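Putative XRE-family transcriptional regulator (Rhodococcus sp., PDB 2OFY) probably binds DNA as a transcriptional regulator of the XRE family, through a helix-turn-helix domain. Local coordinates at residues M28-I39 with T59-L67. Residues are numbered along the deposited sequence; the frame is centred on the assembly and turned at random.
Sequences MSMVTVAFDAGI and TIAAVARVL
Val66 packs against Ala37 and Asp36 where two helices of the helix-turn-helix domain meet. Helix 30-37 is the first helix of that motif, followed by helix 41-48. The axis of 30-37 crosses that of 59-66 at 121°, 8.8 Å apart at their closest. Val66 has the most surface buried here. Its CG2, anti to the carbonyl carbon, reaches the backbone between Asp36 and Ala37 and lies 3.5 Å from Ala37 N. Its CG1 rests against Asp36 CB and meets Val33 CG1 at 4.2 Å. With an alanine here, both methyl branches would go, which is likely to open a gap beside Asp36 and Ala37 and leave Val33 CG1 with less to pack on. Ala37 and Ala62 are both small, consistent with the close approach of their CA atoms, 5.1 Å apart. Ala37 CB also touches Val63 CG2. Gly38, with positive phi, ends the helix in a Schellman motif, and Ile39 then turns back to the contact. Ile39 CD1 meets Val63 CG2 at 3.8 Å, while Ile39 CG2 meets Thr59 CG2. At the other end, Leu67 CD2 touches both Val33 CG2 and the selenium (SE) of selenomethionine Met28. At the solvent side, one water donates to Asp36 O at 2.7 Å and accepts from Arg65 NH1 at 2.9 Å.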
# COMPACT_ATOMS: atom_id res chain seq x y z
N MSE A 28 -5.01 11.45 -19.47
CA MSE A 28 -3.82 12.12 -19.00
C MSE A 28 -2.58 11.33 -19.45
O MSE A 28 -2.62 10.10 -19.62
CB MSE A 28 -3.83 12.25 -17.46
CG MSE A 28 -4.96 13.08 -16.87
SE MSE A 28 -5.01 12.62 -14.94
CE MSE A 28 -3.18 13.43 -14.59
N SER A 29 -1.48 12.06 -19.65
CA SER A 29 -0.25 11.51 -20.15
C SER A 29 0.41 10.56 -19.14
O SER A 29 0.49 10.88 -17.95
CB SER A 29 0.70 12.69 -20.39
OG SER A 29 2.03 12.26 -20.48
N MSE A 30 0.92 9.42 -19.60
CA MSE A 30 1.73 8.59 -18.68
C MSE A 30 2.96 9.33 -18.16
O MSE A 30 3.37 9.16 -17.00
CB MSE A 30 2.18 7.30 -19.34
CG MSE A 30 1.04 6.35 -19.67
SE MSE A 30 1.90 4.72 -20.34
CE MSE A 30 2.18 4.19 -18.63
N VAL A 31 3.56 10.16 -19.01
CA VAL A 31 4.79 10.85 -18.59
C VAL A 31 4.43 11.84 -17.50
O VAL A 31 5.13 11.96 -16.50
CB VAL A 31 5.42 11.64 -19.76
CG1 VAL A 31 6.60 12.48 -19.23
CG2 VAL A 31 5.86 10.67 -20.84
N THR A 32 3.34 12.56 -17.69
CA THR A 32 2.99 13.54 -16.70
C THR A 32 2.66 12.88 -15.34
O THR A 32 3.15 13.31 -14.29
CB THR A 32 1.84 14.37 -17.19
OG1 THR A 32 2.25 15.01 -18.42
CG2 THR A 32 1.49 15.38 -16.16
N VAL A 33 1.84 11.86 -15.40
CA VAL A 33 1.52 11.06 -14.18
C VAL A 33 2.83 10.57 -13.49
O VAL A 33 3.03 10.81 -12.31
CB VAL A 33 0.52 9.93 -14.45
CG1 VAL A 33 0.31 9.16 -13.08
CG2 VAL A 33 -0.81 10.50 -14.95
N ALA A 34 3.72 9.91 -14.25
CA ALA A 34 4.98 9.35 -13.72
C ALA A 34 5.83 10.47 -13.11
O ALA A 34 6.32 10.36 -11.97
CB ALA A 34 5.75 8.66 -14.84
N PHE A 35 5.97 11.60 -13.84
CA PHE A 35 6.74 12.74 -13.34
C PHE A 35 6.19 13.30 -12.03
O PHE A 35 6.97 13.53 -11.09
CB PHE A 35 6.88 13.88 -14.37
CG PHE A 35 7.59 15.12 -13.83
CD1 PHE A 35 8.99 15.15 -13.61
CD2 PHE A 35 6.86 16.27 -13.52
CE1 PHE A 35 9.60 16.30 -13.10
CE2 PHE A 35 7.48 17.41 -13.00
CZ PHE A 35 8.86 17.44 -12.80
N ASP A 36 4.88 13.54 -11.96
CA ASP A 36 4.25 14.14 -10.78
C ASP A 36 4.28 13.18 -9.58
O ASP A 36 4.34 13.65 -8.45
CB ASP A 36 2.77 14.55 -11.08
CG ASP A 36 2.64 15.76 -12.01
OD1 ASP A 36 3.66 16.41 -12.37
OD2 ASP A 36 1.48 16.09 -12.42
N ALA A 37 4.26 11.88 -9.84
CA ALA A 37 4.29 10.83 -8.79
C ALA A 37 5.72 10.49 -8.36
O ALA A 37 5.96 9.81 -7.35
CB ALA A 37 3.55 9.56 -9.26
N GLY A 38 6.67 10.95 -9.16
CA GLY A 38 8.09 10.68 -8.90
C GLY A 38 8.53 9.26 -9.26
O GLY A 38 9.45 8.68 -8.61
N ILE A 39 7.97 8.71 -10.32
CA ILE A 39 8.35 7.37 -10.73
C ILE A 39 8.69 7.31 -12.21
O ILE A 39 8.51 8.32 -12.93
CB ILE A 39 7.24 6.35 -10.41
CG1 ILE A 39 5.95 6.65 -11.20
CG2 ILE A 39 6.99 6.28 -8.86
CD1 ILE A 39 4.87 5.48 -11.12
N THR A 59 4.41 4.03 -3.50
CA THR A 59 4.23 4.27 -4.95
C THR A 59 2.77 4.38 -5.36
O THR A 59 2.40 5.33 -6.08
CB THR A 59 4.96 3.23 -5.75
OG1 THR A 59 6.35 3.30 -5.36
CG2 THR A 59 4.78 3.50 -7.26
N ILE A 60 1.94 3.47 -4.87
CA ILE A 60 0.53 3.50 -5.22
C ILE A 60 -0.10 4.79 -4.62
O ILE A 60 -0.93 5.46 -5.28
CB ILE A 60 -0.17 2.24 -4.76
CG1 ILE A 60 0.43 1.00 -5.46
CG2 ILE A 60 -1.65 2.35 -4.96
CD1 ILE A 60 0.45 1.06 -7.01
N ALA A 61 0.29 5.11 -3.39
CA ALA A 61 -0.17 6.33 -2.77
C ALA A 61 0.17 7.56 -3.62
O ALA A 61 -0.61 8.45 -3.74
CB ALA A 61 0.46 6.46 -1.36
N ALA A 62 1.38 7.61 -4.17
CA ALA A 62 1.81 8.80 -4.88
C ALA A 62 1.01 8.89 -6.18
O ALA A 62 0.66 9.99 -6.62
CB ALA A 62 3.29 8.73 -5.15
N VAL A 63 0.81 7.76 -6.82
CA VAL A 63 0.11 7.77 -8.13
C VAL A 63 -1.36 8.16 -7.85
O VAL A 63 -1.96 9.00 -8.54
CB VAL A 63 0.19 6.45 -8.85
CG1 VAL A 63 -0.83 6.40 -10.06
CG2 VAL A 63 1.64 6.15 -9.27
N ALA A 64 -1.95 7.56 -6.84
CA ALA A 64 -3.35 7.89 -6.48
C ALA A 64 -3.52 9.36 -6.19
O ALA A 64 -4.49 10.00 -6.66
CB ALA A 64 -3.86 6.99 -5.26
N ARG A 65 -2.60 9.94 -5.44
CA ARG A 65 -2.71 11.40 -5.16
C ARG A 65 -2.69 12.24 -6.46
O ARG A 65 -3.48 13.14 -6.62
CB ARG A 65 -1.71 11.88 -4.14
CG ARG A 65 -0.30 11.53 -4.36
CD ARG A 65 0.50 12.64 -5.00
NE ARG A 65 1.92 12.29 -5.08
CZ ARG A 65 2.85 13.11 -5.52
NH1 ARG A 65 2.50 14.34 -5.91
NH2 ARG A 65 4.14 12.72 -5.53
N VAL A 66 -1.79 11.91 -7.39
CA VAL A 66 -1.68 12.63 -8.67
C VAL A 66 -3.02 12.52 -9.42
O VAL A 66 -3.46 13.51 -10.07
CB VAL A 66 -0.50 12.11 -9.54
CG1 VAL A 66 -0.54 12.68 -10.99
CG2 VAL A 66 0.90 12.40 -8.84
N LEU A 67 -3.67 11.35 -9.31
CA LEU A 67 -4.93 11.08 -10.02
C LEU A 67 -6.17 11.50 -9.26
O LEU A 67 -7.30 11.26 -9.73
CB LEU A 67 -5.02 9.58 -10.39
CG LEU A 67 -3.85 9.06 -11.22
CD1 LEU A 67 -4.05 7.55 -11.33
CD2 LEU A 67 -3.88 9.73 -12.64
O HOH W 1 3.77 16.18 -7.76